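PDB 4XEA: peptidase M16 domain protein from Alicyclobacillus acidocaldarius subsp. acidocaldarius DSM 446, which is a putative metallopeptidase of the M16 (insulinase) family that probably hydrolyses peptide bonds and binds a metal ion, here nickel. Local coordinates for residues M23-M34 and L364-V375. Sequence-based numbering, arbitrary orientation.
Sequences MPRPALHQTYAM and LDQNAFLVRNWV
Tyr-32 and Val-371 meet where strand 31-34 runs nearly parallel to helix 367-375, their axes 8.2 Å apart and 17° askew. This contact illustrates how a helix laid on a sheet is fixed by polar grips at and just before its first turn and by apolar packing further along. Arg-25 grips the start of the helix: NH1 and NH2 both donate to Asp-365 O, each at 2.9 Å, from above one face of the carbonyl plane, while NH1 also reaches Asn-367 OD1. A bend at chi3 (68°) turns its guanidinium toward both acceptors. With an alanine in place of Arg-25, Asp-365 O and Asn-367 OD1 would probably lose these donors, the Asn-367 amide then being held from its ND2 side alone among the bonds described here. That ND2 points at a lone pair of Gln-30 OE1 in a nearly straight bond (3.0 Å, 167°), and a water links OE1 to Ala-368 N. Ala-368 CA sits squarely over the Tyr-32 ring, 3.7 Å from its centroid, in a CH-pi contact. Further along, selenomethionine Met-34 presses CB tightly on Val-371 CG1 (3.5 Å); from strand 19-24, Met-23, likewise selenomethionine, lays SE against Leu-370 CB. The Asp-365 carboxylate accepts hydrogen bonds from the backbone N of His-29 and Gln-30 of the second subunit. The helix thus packs on part of the six-stranded mixed sheet, Val-371 and Val-375 also touching strand 194-200 and Met-34 strand 95-101, while helix 387-396 packs on Leu-370 through Phe-387.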
loop_
_atom_site.group_PDB
_atom_site.type_symbol
_atom_site.label_atom_id
_atom_site.label_comp_id
_atom_site.label_asym_id
_atom_site.label_seq_id
_atom_site.Cartn_x
_atom_site.Cartn_y
_atom_site.Cartn_z
HETATM N N MSE A 23 -22.542 -5.356 5.288
HETATM C CA MSE A 23 -22.563 -5.218 3.832
HETATM C C MSE A 23 -22.149 -6.537 3.156
HETATM O O MSE A 23 -21.014 -6.679 2.691
HETATM C CB MSE A 23 -21.617 -4.076 3.408
HETATM C CG MSE A 23 -22.145 -2.692 3.753
HETATM SE SE MSE A 23 -20.776 -1.340 3.437
HETATM C CE MSE A 23 -19.848 -1.510 5.150
ATOM N N PRO A 24 -23.073 -7.515 3.084
ATOM C CA PRO A 24 -22.723 -8.793 2.469
ATOM C C PRO A 24 -22.462 -8.675 0.958
ATOM O O PRO A 24 -23.213 -8.022 0.256
ATOM C CB PRO A 24 -23.954 -9.672 2.764
ATOM C CG PRO A 24 -25.078 -8.711 3.017
ATOM C CD PRO A 24 -24.443 -7.503 3.629
ATOM N N ARG A 25 -21.369 -9.278 0.480
ATOM C CA ARG A 25 -20.971 -9.252 -0.937
ATOM C C ARG A 25 -20.566 -10.680 -1.249
ATOM O O ARG A 25 -19.416 -11.052 -1.048
ATOM C CB ARG A 25 -19.811 -8.261 -1.156
ATOM C CG ARG A 25 -20.072 -6.864 -0.564
ATOM C CD ARG A 25 -18.826 -5.970 -0.587
ATOM N NE ARG A 25 -18.453 -5.625 -1.958
ATOM C CZ ARG A 25 -17.237 -5.264 -2.373
ATOM N NH1 ARG A 25 -16.218 -5.152 -1.526
ATOM N NH2 ARG A 25 -17.046 -5.012 -3.663
ATOM N N PRO A 26 -21.528 -11.499 -1.719
ATOM C CA PRO A 26 -21.351 -12.964 -1.763
ATOM C C PRO A 26 -20.286 -13.462 -2.729
ATOM O O PRO A 26 -19.786 -14.583 -2.568
ATOM C CB PRO A 26 -22.743 -13.492 -2.152
ATOM C CG PRO A 26 -23.522 -12.314 -2.655
ATOM C CD PRO A 26 -22.921 -11.092 -1.994
ATOM N N ALA A 27 -19.937 -12.636 -3.714
ATOM C CA ALA A 27 -18.940 -13.009 -4.713
ATOM C C ALA A 27 -17.490 -12.965 -4.180
ATOM O O ALA A 27 -16.574 -13.429 -4.857
ATOM C CB ALA A 27 -19.075 -12.105 -5.956
ATOM N N LEU A 28 -17.292 -12.437 -2.977
ATOM C CA LEU A 28 -15.949 -12.229 -2.425
ATOM C C LEU A 28 -15.534 -13.289 -1.409
ATOM O O LEU A 28 -16.367 -13.783 -0.669
ATOM C CB LEU A 28 -15.863 -10.856 -1.769
ATOM C CG LEU A 28 -16.082 -9.662 -2.685
ATOM C CD1 LEU A 28 -15.737 -8.413 -1.876
ATOM C CD2 LEU A 28 -15.257 -9.756 -3.950
ATOM N N HIS A 29 -14.234 -13.605 -1.385
ATOM C CA HIS A 29 -13.651 -14.554 -0.437
ATOM C C HIS A 29 -13.392 -13.905 0.910
ATOM O O HIS A 29 -13.520 -14.553 1.947
ATOM C CB HIS A 29 -12.325 -15.111 -0.977
ATOM C CG HIS A 29 -12.445 -15.873 -2.267
ATOM N ND1 HIS A 29 -12.947 -17.157 -2.340
ATOM C CD2 HIS A 29 -12.111 -15.529 -3.534
ATOM C CE1 HIS A 29 -12.900 -17.579 -3.593
ATOM N NE2 HIS A 29 -12.389 -16.614 -4.339
ATOM N N GLN A 30 -13.036 -12.611 0.905
ATOM C CA GLN A 30 -12.676 -11.907 2.127
ATOM C C GLN A 30 -13.872 -11.294 2.827
ATOM O O GLN A 30 -14.757 -10.733 2.180
ATOM C CB GLN A 30 -11.678 -10.796 1.818
ATOM C CG GLN A 30 -11.112 -10.099 3.064
ATOM C CD GLN A 30 -10.617 -8.696 2.773
ATOM O OE1 GLN A 30 -11.376 -7.833 2.380
ATOM N NE2 GLN A 30 -9.343 -8.479 2.971
ATOM N N THR A 31 -13.892 -11.415 4.151
ATOM C CA THR A 31 -14.753 -10.601 5.028
ATOM C C THR A 31 -13.809 -9.706 5.838
ATOM O O THR A 31 -12.748 -10.164 6.274
ATOM C CB THR A 31 -15.634 -11.484 5.946
ATOM O OG1 THR A 31 -16.528 -12.235 5.138
ATOM C CG2 THR A 31 -16.495 -10.629 6.973
ATOM N N TYR A 32 -14.166 -8.421 5.968
ATOM C CA TYR A 32 -13.372 -7.454 6.700
ATOM C C TYR A 32 -14.327 -6.846 7.722
ATOM O O TYR A 32 -15.458 -6.438 7.391
ATOM C CB TYR A 32 -12.789 -6.415 5.726
ATOM C CG TYR A 32 -11.806 -5.378 6.307
ATOM C CD1 TYR A 32 -12.258 -4.319 7.116
ATOM C CD2 TYR A 32 -10.447 -5.421 6.012
ATOM C CE1 TYR A 32 -11.364 -3.360 7.637
ATOM C CE2 TYR A 32 -9.544 -4.449 6.530
ATOM C CZ TYR A 32 -10.023 -3.430 7.332
ATOM O OH TYR A 32 -9.166 -2.482 7.865
ATOM N N ALA A 33 -13.907 -6.855 8.980
ATOM C CA ALA A 33 -14.783 -6.467 10.086
ATOM C C ALA A 33 -14.039 -5.468 10.984
ATOM O O ALA A 33 -12.863 -5.676 11.288
ATOM C CB ALA A 33 -15.148 -7.723 10.876
HETATM N N MSE A 34 -14.731 -4.425 11.458
HETATM C CA MSE A 34 -14.098 -3.457 12.346
HETATM C C MSE A 34 -15.066 -3.076 13.477
HETATM O O MSE A 34 -16.244 -2.789 13.212
HETATM C CB MSE A 34 -13.679 -2.208 11.556
HETATM C CG MSE A 34 -13.100 -1.030 12.419
HETATM SE SE MSE A 34 -12.362 0.474 11.398
HETATM C CE MSE A 34 -10.712 -0.313 10.695
ATOM N N LEU A 364 -15.062 2.145 -3.361
ATOM C CA LEU A 364 -16.248 1.445 -2.880
ATOM C C LEU A 364 -16.271 -0.032 -3.304
ATOM O O LEU A 364 -17.044 -0.799 -2.769
ATOM C CB LEU A 364 -17.528 2.111 -3.400
ATOM C CG LEU A 364 -17.807 3.550 -2.999
ATOM C CD1 LEU A 364 -19.023 4.057 -3.771
ATOM C CD2 LEU A 364 -18.029 3.628 -1.513
ATOM N N ASP A 365 -15.425 -0.422 -4.256
ATOM C CA ASP A 365 -15.129 -1.844 -4.508
ATOM C C ASP A 365 -14.413 -2.578 -3.361
ATOM O O ASP A 365 -14.364 -3.819 -3.377
ATOM C CB ASP A 365 -14.220 -1.998 -5.727
ATOM C CG ASP A 365 -14.925 -1.738 -7.034
ATOM O OD1 ASP A 365 -16.159 -1.567 -7.036
ATOM O OD2 ASP A 365 -14.235 -1.735 -8.076
ATOM N N GLN A 366 -13.791 -1.845 -2.427
ATOM C CA GLN A 366 -12.864 -2.461 -1.458
ATOM C C GLN A 366 -13.527 -2.650 -0.103
ATOM O O GLN A 366 -13.984 -1.672 0.490
ATOM C CB GLN A 366 -11.637 -1.560 -1.227
ATOM C CG GLN A 366 -10.691 -1.349 -2.430
ATOM C CD GLN A 366 -10.042 -2.638 -2.877
ATOM O OE1 GLN A 366 -9.571 -3.420 -2.044
ATOM N NE2 GLN A 366 -10.022 -2.883 -4.193
ATOM N N ASN A 367 -13.540 -3.879 0.422
ATOM C CA ASN A 367 -14.116 -4.126 1.759
ATOM C C ASN A 367 -13.505 -3.177 2.787
ATOM O O ASN A 367 -14.250 -2.578 3.545
ATOM C CB ASN A 367 -13.887 -5.547 2.242
ATOM C CG ASN A 367 -14.733 -6.565 1.504
ATOM O OD1 ASN A 367 -15.861 -6.287 1.091
ATOM N ND2 ASN A 367 -14.193 -7.755 1.352
ATOM N N ALA A 368 -12.177 -3.066 2.808
ATOM C CA ALA A 368 -11.501 -2.241 3.827
ATOM C C ALA A 368 -11.953 -0.782 3.762
ATOM O O ALA A 368 -12.250 -0.172 4.790
ATOM C CB ALA A 368 -9.989 -2.322 3.716
ATOM N N PHE A 369 -11.981 -0.192 2.577
ATOM C CA PHE A 369 -12.484 1.189 2.449
ATOM C C PHE A 369 -13.951 1.347 2.922
ATOM O O PHE A 369 -14.294 2.224 3.757
ATOM C CB PHE A 369 -12.303 1.683 1.008
ATOM C CG PHE A 369 -12.845 3.083 0.760
ATOM C CD1 PHE A 369 -11.976 4.183 0.778
ATOM C CD2 PHE A 369 -14.182 3.289 0.451
ATOM C CE1 PHE A 369 -12.458 5.484 0.529
ATOM C CE2 PHE A 369 -14.681 4.602 0.228
ATOM C CZ PHE A 369 -13.787 5.689 0.252
ATOM N N LEU A 370 -14.842 0.501 2.417
ATOM C CA LEU A 370 -16.238 0.563 2.822
ATOM C C LEU A 370 -16.386 0.565 4.342
ATOM O O LEU A 370 -17.164 1.338 4.921
ATOM C CB LEU A 370 -17.019 -0.626 2.241
ATOM C CG LEU A 370 -17.261 -0.593 0.753
ATOM C CD1 LEU A 370 -17.638 -1.986 0.216
ATOM C CD2 LEU A 370 -18.302 0.436 0.423
ATOM N N VAL A 371 -15.635 -0.309 4.992
ATOM C CA VAL A 371 -15.782 -0.508 6.430
ATOM C C VAL A 371 -15.190 0.675 7.194
ATOM O O VAL A 371 -15.872 1.288 8.005
ATOM C CB VAL A 371 -15.121 -1.865 6.870
ATOM C CG1 VAL A 371 -14.999 -1.894 8.379
ATOM C CG2 VAL A 371 -15.956 -3.075 6.344
ATOM N N ARG A 372 -13.919 0.980 6.913
ATOM C CA ARG A 372 -13.170 2.056 7.575
ATOM C C ARG A 372 -13.928 3.375 7.493
ATOM O O ARG A 372 -14.084 4.088 8.481
ATOM C CB ARG A 372 -11.787 2.243 6.931
ATOM C CG ARG A 372 -10.569 1.901 7.813
ATOM C CD ARG A 372 -9.218 2.195 7.122
ATOM N NE ARG A 372 -9.299 3.273 6.128
ATOM C CZ ARG A 372 -9.153 3.091 4.816
ATOM N NH1 ARG A 372 -8.899 1.880 4.330
ATOM N NH2 ARG A 372 -9.254 4.116 3.985
ATOM N N ASN A 373 -14.401 3.697 6.299
ATOM C CA ASN A 373 -15.151 4.944 6.106
ATOM C C ASN A 373 -16.540 4.993 6.726
ATOM O O ASN A 373 -16.933 6.029 7.291
ATOM C CB ASN A 373 -15.136 5.325 4.656
ATOM C CG ASN A 373 -13.774 5.824 4.260
ATOM O OD1 ASN A 373 -13.475 6.953 4.507
ATOM N ND2 ASN A 373 -12.906 4.950 3.797
ATOM N N TRP A 374 -17.259 3.882 6.710
ATOM C CA TRP A 374 -18.563 3.823 7.389
ATOM C C TRP A 374 -18.342 4.115 8.868
ATOM O O TRP A 374 -19.007 4.995 9.468
ATOM C CB TRP A 374 -19.274 2.457 7.213
ATOM C CG TRP A 374 -20.746 2.622 7.221
ATOM C CD1 TRP A 374 -21.542 2.647 6.130
ATOM C CD2 TRP A 374 -21.606 2.807 8.357
ATOM N NE1 TRP A 374 -22.838 2.826 6.494
ATOM C CE2 TRP A 374 -22.902 2.991 7.858
ATOM C CE3 TRP A 374 -21.399 2.885 9.743
ATOM C CZ2 TRP A 374 -24.025 3.186 8.697
ATOM C CZ3 TRP A 374 -22.518 3.107 10.598
ATOM C CH2 TRP A 374 -23.795 3.292 10.068
ATOM N N VAL A 375 -17.341 3.434 9.429
ATOM C CA VAL A 375 -16.977 3.617 10.840
ATOM C C VAL A 375 -16.624 5.061 11.168
ATOM O O VAL A 375 -17.124 5.645 12.146
ATOM C CB VAL A 375 -15.782 2.755 11.243
ATOM C CG1 VAL A 375 -15.270 3.189 12.602
ATOM C CG2 VAL A 375 -16.166 1.222 11.244
HETATM O O HOH W 1 -10.293 -4.952 1.517
#